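Local atomic coordinates of endo-1,4-beta-mannanase (Eisenia fetida, PDB entry 5Y6T), a protein that probably hydrolyses internal beta-1,4-mannosidic linkages of mannan polysaccharides, as a cold-adapted glycoside hydrolase of family GH5. Residues 22-27 and 63-68. Residues are numbered along the deposited sequence; the frame is centred on the assembly and turned at random.
Sequences VFMSGM and GNSLRI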
# COMPACT_ATOMS: atom_id res chain seq x y z
N VAL A 22 9.42 -14.29 -5.16
CA VAL A 22 8.99 -14.26 -3.73
C VAL A 22 7.53 -13.81 -3.68
O VAL A 22 7.09 -13.08 -4.53
CB VAL A 22 9.89 -13.34 -2.87
CG1 VAL A 22 11.26 -13.99 -2.73
CG2 VAL A 22 10.06 -11.94 -3.45
N PHE A 23 6.83 -14.24 -2.63
CA PHE A 23 5.43 -13.88 -2.44
C PHE A 23 5.30 -13.16 -1.10
O PHE A 23 5.76 -13.68 -0.11
CB PHE A 23 4.61 -15.16 -2.42
CG PHE A 23 3.13 -14.95 -2.24
CD1 PHE A 23 2.59 -14.88 -0.98
CD2 PHE A 23 2.29 -14.77 -3.36
CE1 PHE A 23 1.22 -14.69 -0.81
CE2 PHE A 23 0.92 -14.61 -3.19
CZ PHE A 23 0.39 -14.62 -1.93
N MET A 24 4.64 -12.01 -1.06
CA MET A 24 4.53 -11.29 0.20
C MET A 24 3.29 -11.78 0.96
O MET A 24 2.15 -11.45 0.60
CB MET A 24 4.40 -9.76 -0.05
CG MET A 24 5.56 -9.16 -0.82
SD MET A 24 7.10 -9.14 0.10
CE MET A 24 7.87 -10.67 -0.47
N SER A 25 3.50 -12.53 2.03
CA SER A 25 2.44 -13.06 2.83
C SER A 25 2.45 -12.44 4.21
O SER A 25 3.45 -12.50 4.86
CB SER A 25 2.56 -14.57 2.98
OG SER A 25 1.56 -15.13 3.80
N GLY A 26 1.41 -11.73 4.59
CA GLY A 26 1.46 -11.01 5.83
C GLY A 26 0.19 -10.28 6.16
O GLY A 26 -0.88 -10.70 5.74
N MET A 27 0.30 -9.29 7.02
CA MET A 27 -0.88 -8.52 7.46
C MET A 27 -0.67 -7.06 7.28
O MET A 27 0.45 -6.54 7.47
CB MET A 27 -1.16 -8.79 8.97
CG MET A 27 -1.35 -10.25 9.30
SD MET A 27 -1.91 -10.37 11.04
CE MET A 27 -1.59 -12.09 11.41
N GLY A 63 4.44 -15.35 8.46
CA GLY A 63 4.36 -14.26 7.50
C GLY A 63 5.73 -13.74 7.23
O GLY A 63 6.69 -13.94 8.03
N ASN A 64 5.84 -13.01 6.15
CA ASN A 64 7.12 -12.40 5.78
C ASN A 64 7.06 -10.93 5.48
O ASN A 64 8.03 -10.39 4.96
CB ASN A 64 7.73 -13.15 4.59
CG ASN A 64 6.88 -13.06 3.32
OD1 ASN A 64 6.02 -12.14 3.18
ND2 ASN A 64 7.03 -14.06 2.43
N SER A 65 5.93 -10.31 5.75
CA SER A 65 5.73 -8.94 5.36
C SER A 65 4.60 -8.33 6.11
O SER A 65 3.77 -9.00 6.74
CB SER A 65 5.52 -8.87 3.85
OG SER A 65 4.44 -9.72 3.47
N LEU A 66 4.53 -7.00 5.99
CA LEU A 66 3.50 -6.22 6.60
C LEU A 66 3.30 -4.90 5.88
O LEU A 66 4.22 -4.38 5.27
CB LEU A 66 3.76 -6.01 8.12
CG LEU A 66 4.90 -5.11 8.56
CD1 LEU A 66 4.58 -3.61 8.53
CD2 LEU A 66 5.40 -5.57 9.88
N ARG A 67 2.11 -4.34 6.01
CA ARG A 67 1.77 -3.02 5.48
C ARG A 67 1.35 -2.12 6.62
O ARG A 67 0.50 -2.48 7.42
CB ARG A 67 0.64 -3.15 4.45
CG ARG A 67 0.19 -1.85 3.77
CD ARG A 67 -0.65 -2.25 2.55
NE ARG A 67 -1.25 -1.12 1.84
CZ ARG A 67 -2.52 -0.72 1.98
NH1 ARG A 67 -3.34 -1.22 2.92
NH2 ARG A 67 -2.95 0.26 1.18
N ILE A 68 1.94 -0.95 6.70
CA ILE A 68 1.72 -0.04 7.81
C ILE A 68 1.56 1.39 7.30
O ILE A 68 2.18 1.83 6.30
CB ILE A 68 2.89 -0.10 8.82
CG1 ILE A 68 2.50 0.69 10.10
CG2 ILE A 68 4.24 0.34 8.23
CD1 ILE A 68 3.28 0.25 11.32
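The carboxamide of Asn64 bonds to two backbone groups of residues 22-27, and the evidence for a tight end of this contact lies there. Its ND2 donates to Phe23 O at 2.9 Å, with that oxygen close to the plane of the Asn64 amide and its carbonyl met nearly end-on. On the other branch OD1 takes the N-H of Ser25 at 2.8 Å, the donor tilted 32° from the carbonyl plane. Ser65 OG also donates to OD1, at 2.9 Å, so two bonds grip this buried oxygen and limit rotation of the amide. With chi1 at 63°, CG sits between the backbone N and the carbonyl carbon, which turns the amide back against residues 23-25, while Asn64 N itself reaches Ser25 O at 2.8 Å. A leucine here would probably leave Phe23 O and Ser25 N without these mates and the Ser65 hydroxyl without its acceptor. ND2 has a further partner in Ile360 O, and Ser65 OG is joined by Trp324 NE1. Beside them Met24 CB packs on Ser65 OG at 3.5 Å.

Toward Gly26 the pairing slackens, although every touching residue is buried: Met27 N to Ser65 O is a weak bond of 3.5 Å, and Ser65 N to Ser25 O is weak as well. Ser65 O instead lies close to Gly26 CA in a CA-H...O contact, where a beta carbon on Gly26 would run into Ser65 O. A firmer bond follows, from Arg67 N to Met27 O at 3.1 Å. Strands 24-27 and 65-68 run parallel in sense but splay by 51°, and helix 42-60 links their parent strands: a right-handed beta-alpha-beta crossover of the (beta/alpha)8 barrel characteristic of GH5 enzymes.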